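PDB 5KDI: pleckstrin homology domain-containing family A member 8 from Homo sapiens, which binds simple glycosphingolipids, here a monohexosyl ceramide, in a GLTP-fold domain and probably transfers them between membranes. Local coordinates for residues L17-F27 with Y64-Q75. The protein carries 2 engineered substitutions. Numbering follows the deposited sequence.
Sequences LEDSGIPTEAF and YITNKAKFTTLQ. Engineered in segment 64-75: Ala69 (natural residue Glu), Lys70 (natural residue Glu).
Leu74 and Phe27 pack at the buried end of this contact: methyl CD1 of Leu74 lies over one face of the Phe27 ring, 3.6 Å from its centroid, and also touches Ile22 CG2. With CG anti to the backbone N (chi1 -176°), the Phe27 ring is carried toward Leu74. Leu97 of helix 93-115 touches both Leu74 and Phe27, while helix 172-202 backs Ile22 through Leu196, joining the cluster to the all-helical GLTP fold.

Beside it the two loops are stitched around a single bridge of Pro23 and Thr73, each a helix N-cap. Leu74 N donates to Ile22 O (2.9 Å), and Thr24 N to Thr72 O from above the carbonyl plane. Thr24 uses its side chain as well: OG1 gives a hydrogen bond to Phe71 O (2.9 Å), while CG2 rests over the face of the Tyr64 ring. The Gln75 amide clasps the other loop with both ends: OE1 takes Ile22 N on a lone pair, almost straight (3.0 Å, 173° at the hydrogen), and NE2 gives to Ser20 O (2.8 Å), which fixes the rotation of the amide. Thr73 OG1 turns to Lys76 N, capping helix 74-83.

The outer side is looser. Leu17 reaches across with CD1 alone, to Thr73 CG2, and Glu25 brings OE2 to the edge of the Tyr64 ring, its carboxylate plane turned 77° from the ring. Tyr64 OH donates to Glu25 OE2 (2.6 Å) on the carboxylate's anti side, and a water bound by Glu25 N makes a weak bond to the same hydroxyl. Lys68 NZ remains 5.0 Å from Glu25 OE2, so any electrostatic help is probably modest. Directional backbone, amide and hydroxyl bonds thus set the register of the helix starts, whereas the bond from buried Tyr64 to exposed Glu25 is probably more solvent-sensitive.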
ATOM      1  N   LEU A  17       3.424 -14.222 -12.290  1.00 25.08           N
ATOM      2  CA  LEU A  17       3.092 -15.554 -12.861  1.00 26.97           C
ATOM      3  C   LEU A  17       2.550 -15.386 -14.302  1.00 29.38           C
ATOM      4  O   LEU A  17       2.577 -14.273 -14.864  1.00 32.45           O
ATOM      5  CB  LEU A  17       2.148 -16.320 -11.874  1.00 24.73           C
ATOM      6  CG  LEU A  17       2.699 -16.507 -10.451  1.00 26.78           C
ATOM      7  CD1 LEU A  17       1.652 -17.150  -9.573  1.00 29.50           C
ATOM      8  CD2 LEU A  17       3.989 -17.376 -10.431  1.00 32.23           C
ATOM      9  N   GLU A  18       2.135 -16.498 -14.919  1.00 32.56           N
ATOM     10  CA  GLU A  18       1.498 -16.493 -16.239  1.00 33.24           C
ATOM     11  C   GLU A  18       0.412 -15.387 -16.297  1.00 28.45           C
ATOM     12  O   GLU A  18      -0.284 -15.114 -15.341  1.00 29.00           O
ATOM     13  CB  GLU A  18       0.900 -17.903 -16.518  1.00 36.98           C
ATOM     14  CG  GLU A  18       0.014 -18.067 -17.740  1.00 48.98           C
ATOM     15  CD  GLU A  18      -0.424 -19.529 -17.936  1.00 65.42           C
ATOM     16  OE1 GLU A  18      -0.087 -20.371 -17.086  1.00 63.83           O
ATOM     17  OE2 GLU A  18      -1.108 -19.858 -18.936  1.00 78.35           O
ATOM     18  N   ASP A  19       0.311 -14.744 -17.459  1.00 30.07           N
ATOM     19  CA  ASP A  19      -0.637 -13.713 -17.729  1.00 33.97           C
ATOM     20  C   ASP A  19      -0.590 -12.533 -16.711  1.00 30.90           C
ATOM     21  O   ASP A  19      -1.627 -12.053 -16.273  1.00 29.13           O
ATOM     22  CB  ASP A  19      -2.059 -14.305 -17.761  0.50 32.97           C
ATOM     23  CG  ASP A  19      -2.292 -15.265 -18.922  0.50 34.11           C
ATOM     24  OD1 ASP A  19      -1.626 -15.140 -19.974  0.50 39.25           O
ATOM     25  OD2 ASP A  19      -3.182 -16.142 -18.792  0.50 45.74           O
ATOM     26  N   SER A  20       0.621 -12.100 -16.348  1.00 25.52           N
ATOM     27  CA  SER A  20       0.896 -11.002 -15.399  1.00 24.07           C
ATOM     28  C   SER A  20       0.257 -11.243 -14.041  1.00 21.65           C
ATOM     29  O   SER A  20      -0.101 -10.308 -13.321  1.00 21.54           O
ATOM     30  CB  SER A  20       0.378  -9.663 -15.978  1.00 29.89           C
ATOM     31  OG  SER A  20       1.016  -9.365 -17.201  1.00 34.90           O
ATOM     32  N   GLY A  21       0.083 -12.515 -13.667  1.00 24.71           N
ATOM     33  CA  GLY A  21      -0.555 -12.835 -12.404  1.00 21.77           C
ATOM     34  C   GLY A  21       0.236 -12.380 -11.197  1.00 21.04           C
ATOM     35  O   GLY A  21       1.413 -12.706 -11.089  1.00 22.92           O
ATOM     36  N   ILE A  22      -0.418 -11.660 -10.271  1.00 17.57           N
ATOM     37  CA  ILE A  22       0.259 -11.149  -9.075  1.00 18.23           C
ATOM     38  C   ILE A  22       0.007 -12.181  -7.979  1.00 17.95           C
ATOM     39  O   ILE A  22      -1.119 -12.377  -7.531  1.00 17.42           O
ATOM     40  CB  ILE A  22      -0.303  -9.762  -8.646  1.00 16.56           C
ATOM     41  CG1 ILE A  22      -0.180  -8.739  -9.833  1.00 17.73           C
ATOM     42  CG2 ILE A  22       0.300  -9.329  -7.311  1.00 17.47           C
ATOM     43  CD1 ILE A  22      -1.001  -7.443  -9.687  1.00 20.49           C
ATOM     44  N   PRO A  23       1.098 -12.823  -7.507  1.00 18.58           N
ATOM     45  CA  PRO A  23       0.951 -13.852  -6.454  1.00 18.47           C
ATOM     46  C   PRO A  23       0.263 -13.261  -5.202  1.00 17.03           C
ATOM     47  O   PRO A  23       0.728 -12.230  -4.642  1.00 18.05           O
ATOM     48  CB  PRO A  23       2.405 -14.251  -6.155  1.00 22.71           C
ATOM     49  CG  PRO A  23       3.155 -13.898  -7.364  1.00 27.30           C
ATOM     50  CD  PRO A  23       2.510 -12.669  -7.917  1.00 20.32           C
ATOM     51  N   THR A  24      -0.736 -13.978  -4.690  1.00 19.65           N
ATOM     52  CA  THR A  24      -1.553 -13.432  -3.599  1.00 18.48           C
ATOM     53  C   THR A  24      -0.786 -13.230  -2.290  1.00 18.60           C
ATOM     54  O   THR A  24      -0.844 -12.149  -1.742  1.00 17.46           O
ATOM     55  CB  THR A  24      -2.717 -14.389  -3.338  1.00 17.01           C
ATOM     56  OG1 THR A  24      -3.436 -14.552  -4.592  1.00 18.12           O
ATOM     57  CG2 THR A  24      -3.665 -13.878  -2.223  1.00 20.17           C
ATOM     58  N   GLU A  25      -0.108 -14.278  -1.778  1.00 20.13           N
ATOM     59  CA  GLU A  25       0.541 -14.156  -0.455  1.00 20.53           C
ATOM     60  C   GLU A  25       1.611 -13.099  -0.455  1.00 19.72           C
ATOM     61  O   GLU A  25       1.710 -12.301   0.476  1.00 20.60           O
ATOM     62  CB  GLU A  25       1.106 -15.470   0.101  1.00 27.36           C
ATOM     63  CG  GLU A  25       0.164 -16.656   0.180  1.00 33.41           C
ATOM     64  CD  GLU A  25       0.810 -17.874   0.948  1.00 38.98           C
ATOM     65  OE1 GLU A  25       1.910 -17.728   1.583  1.00 42.43           O
ATOM     66  OE2 GLU A  25       0.237 -19.005   0.867  1.00 38.34           O
ATOM     67  N   ALA A  26       2.463 -13.097  -1.471  1.00 21.31           N
ATOM     68  CA  ALA A  26       3.554 -12.124  -1.517  1.00 19.42           C
ATOM     69  C   ALA A  26       3.053 -10.683  -1.576  1.00 17.88           C
ATOM     70  O   ALA A  26       3.588  -9.791  -0.913  1.00 18.61           O
ATOM     71  CB  ALA A  26       4.527 -12.430  -2.659  1.00 24.28           C
ATOM     72  N   PHE A  27       2.027 -10.441  -2.375  1.00 19.47           N
ATOM     73  CA  PHE A  27       1.423  -9.126  -2.441  1.00 16.14           C
ATOM     74  C   PHE A  27       0.912  -8.677  -1.082  1.00 14.77           C
ATOM     75  O   PHE A  27       1.136  -7.544  -0.668  1.00 19.03           O
ATOM     76  CB  PHE A  27       0.361  -9.087  -3.547  1.00 16.41           C
ATOM     77  CG  PHE A  27      -0.232  -7.713  -3.729  1.00 18.58           C
ATOM     78  CD1 PHE A  27       0.355  -6.842  -4.635  1.00 22.34           C
ATOM     79  CD2 PHE A  27      -1.339  -7.306  -3.046  1.00 22.53           C
ATOM     80  CE1 PHE A  27      -0.150  -5.596  -4.837  1.00 27.03           C
ATOM     81  CE2 PHE A  27      -1.893  -6.036  -3.273  1.00 24.61           C
ATOM     82  CZ  PHE A  27      -1.281  -5.203  -4.152  1.00 25.35           C
ATOM     83  N   TYR A  64      -8.681 -16.291  -0.171  1.00 19.80           N
ATOM     84  CA  TYR A  64      -7.500 -17.035  -0.596  1.00 18.93           C
ATOM     85  C   TYR A  64      -7.431 -18.426   0.063  1.00 19.89           C
ATOM     86  O   TYR A  64      -7.280 -19.468  -0.634  1.00 22.05           O
ATOM     87  CB  TYR A  64      -6.232 -16.252  -0.286  1.00 18.65           C
ATOM     88  CG  TYR A  64      -4.970 -17.022  -0.499  1.00 19.08           C
ATOM     89  CD1 TYR A  64      -4.626 -17.495  -1.749  1.00 21.19           C
ATOM     90  CD2 TYR A  64      -4.072 -17.186   0.539  1.00 22.41           C
ATOM     91  CE1 TYR A  64      -3.437 -18.195  -1.949  1.00 23.37           C
ATOM     92  CE2 TYR A  64      -2.888 -17.893   0.336  1.00 26.96           C
ATOM     93  CZ  TYR A  64      -2.572 -18.374  -0.907  1.00 25.07           C
ATOM     94  OH  TYR A  64      -1.403 -19.059  -1.127  1.00 29.10           O
ATOM     95  N   ILE A  65      -7.524 -18.433   1.410  1.00 21.02           N
ATOM     96  CA  ILE A  65      -7.298 -19.644   2.197  1.00 23.41           C
ATOM     97  C   ILE A  65      -8.349 -20.745   1.980  1.00 23.52           C
ATOM     98  O   ILE A  65      -8.149 -21.932   2.304  1.00 29.02           O
ATOM     99  CB  ILE A  65      -7.125 -19.369   3.708  1.00 23.65           C
ATOM    100  CG1 ILE A  65      -8.421 -18.822   4.344  1.00 25.53           C
ATOM    101  CG2 ILE A  65      -5.885 -18.520   3.963  1.00 27.30           C
ATOM    102  CD1 ILE A  65      -8.276 -18.616   5.865  1.00 33.37           C
ATOM    103  N   THR A  66      -9.457 -20.332   1.390  1.00 24.63           N
ATOM    104  CA  THR A  66     -10.534 -21.218   1.039  1.00 27.16           C
ATOM    105  C   THR A  66     -10.125 -22.231  -0.070  1.00 29.31           C
ATOM    106  O   THR A  66     -10.709 -23.352  -0.161  1.00 34.20           O
ATOM    107  CB  THR A  66     -11.638 -20.201   0.609  0.70 34.79           C
ATOM    108  OG1 THR A  66     -12.707 -20.198   1.545  0.70 41.68           O
ATOM    109  CG2 THR A  66     -12.049 -20.267  -0.840  0.70 22.53           C
ATOM    110  N   ASN A  67      -9.167 -21.819  -0.916  1.00 24.10           N
ATOM    111  CA  ASN A  67      -8.704 -22.652  -2.071  1.00 28.54           C
ATOM    112  C   ASN A  67      -7.438 -22.113  -2.652  1.00 26.01           C
ATOM    113  O   ASN A  67      -7.435 -21.412  -3.639  1.00 26.85           O
ATOM    114  CB  ASN A  67      -9.808 -22.839  -3.135  1.00 31.02           C
ATOM    115  CG  ASN A  67      -9.482 -23.946  -4.155  1.00 35.05           C
ATOM    116  OD1 ASN A  67      -8.322 -24.333  -4.351  1.00 35.99           O
ATOM    117  ND2 ASN A  67     -10.529 -24.467  -4.798  1.00 40.63           N
ATOM    118  N   LYS A  68      -6.336 -22.369  -1.975  1.00 27.79           N
ATOM    119  CA  LYS A  68      -5.103 -21.689  -2.352  1.00 25.52           C
ATOM    120  C   LYS A  68      -4.621 -22.005  -3.783  1.00 28.91           C
ATOM    121  O   LYS A  68      -3.999 -21.153  -4.434  1.00 31.54           O
ATOM    122  CB  LYS A  68      -3.987 -21.958  -1.319  1.00 32.01           C
ATOM    123  CG  LYS A  68      -4.231 -21.402   0.059  1.00 34.04           C
ATOM    124  CD  LYS A  68      -3.004 -21.673   0.937  1.00 41.08           C
ATOM    125  CE  LYS A  68      -3.454 -21.926   2.293  1.00 45.47           C
ATOM    126  NZ  LYS A  68      -2.396 -22.510   3.168  1.00 36.86           N
ATOM    127  N   ALA A  69      -4.828 -23.251  -4.219  1.00 33.47           N
ATOM    128  CA  ALA A  69      -4.466 -23.702  -5.552  1.00 35.69           C
ATOM    129  C   ALA A  69      -5.236 -22.947  -6.616  1.00 31.55           C
ATOM    130  O   ALA A  69      -4.715 -22.668  -7.682  1.00 32.81           O
ATOM    131  CB  ALA A  69      -4.717 -25.233  -5.702  1.00 38.29           C
ATOM    132  N   LYS A  70      -6.499 -22.702  -6.344  1.00 30.37           N
ATOM    133  CA  LYS A  70      -7.340 -21.945  -7.223  1.00 29.15           C
ATOM    134  C   LYS A  70      -7.010 -20.458  -7.220  1.00 27.10           C
ATOM    135  O   LYS A  70      -7.147 -19.801  -8.242  1.00 31.99           O
ATOM    136  CB  LYS A  70      -8.799 -22.185  -6.866  1.00 30.86           C
ATOM    137  CG  LYS A  70      -9.773 -21.507  -7.791  1.00 35.19           C
ATOM    138  CD  LYS A  70     -11.195 -21.850  -7.379  1.00 45.03           C
ATOM    139  CE  LYS A  70     -12.208 -21.541  -8.489  1.00 57.32           C
ATOM    140  NZ  LYS A  70     -11.768 -21.964  -9.860  1.00 64.24           N
ATOM    141  N   PHE A  71      -6.568 -19.945  -6.085  1.00 22.42           N
ATOM    142  CA  PHE A  71      -6.487 -18.485  -5.866  1.00 23.46           C
ATOM    143  C   PHE A  71      -5.033 -18.008  -5.731  1.00 23.23           C
ATOM    144  O   PHE A  71      -4.705 -17.154  -4.909  1.00 22.17           O
ATOM    145  CB  PHE A  71      -7.328 -18.135  -4.607  1.00 19.86           C
ATOM    146  CG  PHE A  71      -8.803 -18.374  -4.787  1.00 21.46           C
ATOM    147  CD1 PHE A  71      -9.455 -18.012  -5.972  1.00 23.28           C
ATOM    148  CD2 PHE A  71      -9.537 -18.889  -3.755  1.00 25.21           C
ATOM    149  CE1 PHE A  71     -10.778 -18.202  -6.078  1.00 25.95           C
ATOM    150  CE2 PHE A  71     -10.878 -19.075  -3.856  1.00 26.06           C
ATOM    151  CZ  PHE A  71     -11.519 -18.712  -5.004  1.00 27.32           C
ATOM    152  N   THR A  72      -4.175 -18.555  -6.579  1.00 22.31           N
ATOM    153  CA  THR A  72      -2.768 -18.258  -6.554  1.00 23.77           C
ATOM    154  C   THR A  72      -2.399 -16.817  -6.898  1.00 22.77           C
ATOM    155  O   THR A  72      -1.334 -16.326  -6.481  1.00 22.86           O
ATOM    156  CB  THR A  72      -1.972 -19.164  -7.519  1.00 27.31           C
ATOM    157  OG1 THR A  72      -2.496 -19.011  -8.834  1.00 30.99           O
ATOM    158  CG2 THR A  72      -2.056 -20.666  -7.071  1.00 31.81           C
ATOM    159  N   THR A  73      -3.335 -16.117  -7.546  1.00 20.92           N
ATOM    160  CA  THR A  73      -3.134 -14.755  -7.888  1.00 18.42           C
ATOM    161  C   THR A  73      -4.324 -13.884  -7.514  1.00 17.42           C
ATOM    162  O   THR A  73      -5.446 -14.344  -7.354  1.00 18.72           O
ATOM    163  CB  THR A  73      -2.842 -14.557  -9.368  1.00 18.37           C
ATOM    164  OG1 THR A  73      -4.018 -14.873 -10.096  1.00 18.89           O
ATOM    165  CG2 THR A  73      -1.658 -15.418  -9.832  1.00 19.97           C
ATOM    166  N   LEU A  74      -4.050 -12.594  -7.415  1.00 16.74           N
ATOM    167  CA  LEU A  74      -5.119 -11.623  -7.159  1.00 17.90           C
ATOM    168  C   LEU A  74      -6.181 -11.688  -8.248  1.00 18.02           C
ATOM    169  O   LEU A  74      -7.400 -11.561  -7.966  1.00 17.61           O
ATOM    170  CB  LEU A  74      -4.539 -10.232  -7.019  1.00 16.09           C
ATOM    171  CG  LEU A  74      -3.503  -9.894  -5.920  1.00 15.68           C
ATOM    172  CD1 LEU A  74      -2.976  -8.461  -6.013  1.00 18.05           C
ATOM    173  CD2 LEU A  74      -4.017 -10.259  -4.531  1.00 18.72           C
ATOM    174  N   GLN A  75      -5.742 -11.766  -9.489  1.00 17.50           N
ATOM    175  CA  GLN A  75      -6.671 -11.804 -10.596  1.00 17.01           C
ATOM    176  C   GLN A  75      -7.626 -13.006 -10.548  1.00 18.73           C
ATOM    177  O   GLN A  75      -8.814 -12.908 -10.817  1.00 21.32           O
ATOM    178  CB  GLN A  75      -5.989 -11.728 -11.944  1.00 19.84           C
ATOM    179  CG  GLN A  75      -5.184 -10.453 -12.190  1.00 19.39           C
ATOM    180  CD  GLN A  75      -3.678 -10.569 -11.873  1.00 16.78           C
ATOM    181  OE1 GLN A  75      -3.275 -11.186 -10.856  1.00 19.56           O
ATOM    182  NE2 GLN A  75      -2.864 -10.000 -12.770  1.00 20.03           N
TER
HETATM  183  O   HOH W   1       0.408 -16.862  -3.094  1.00 35.23           O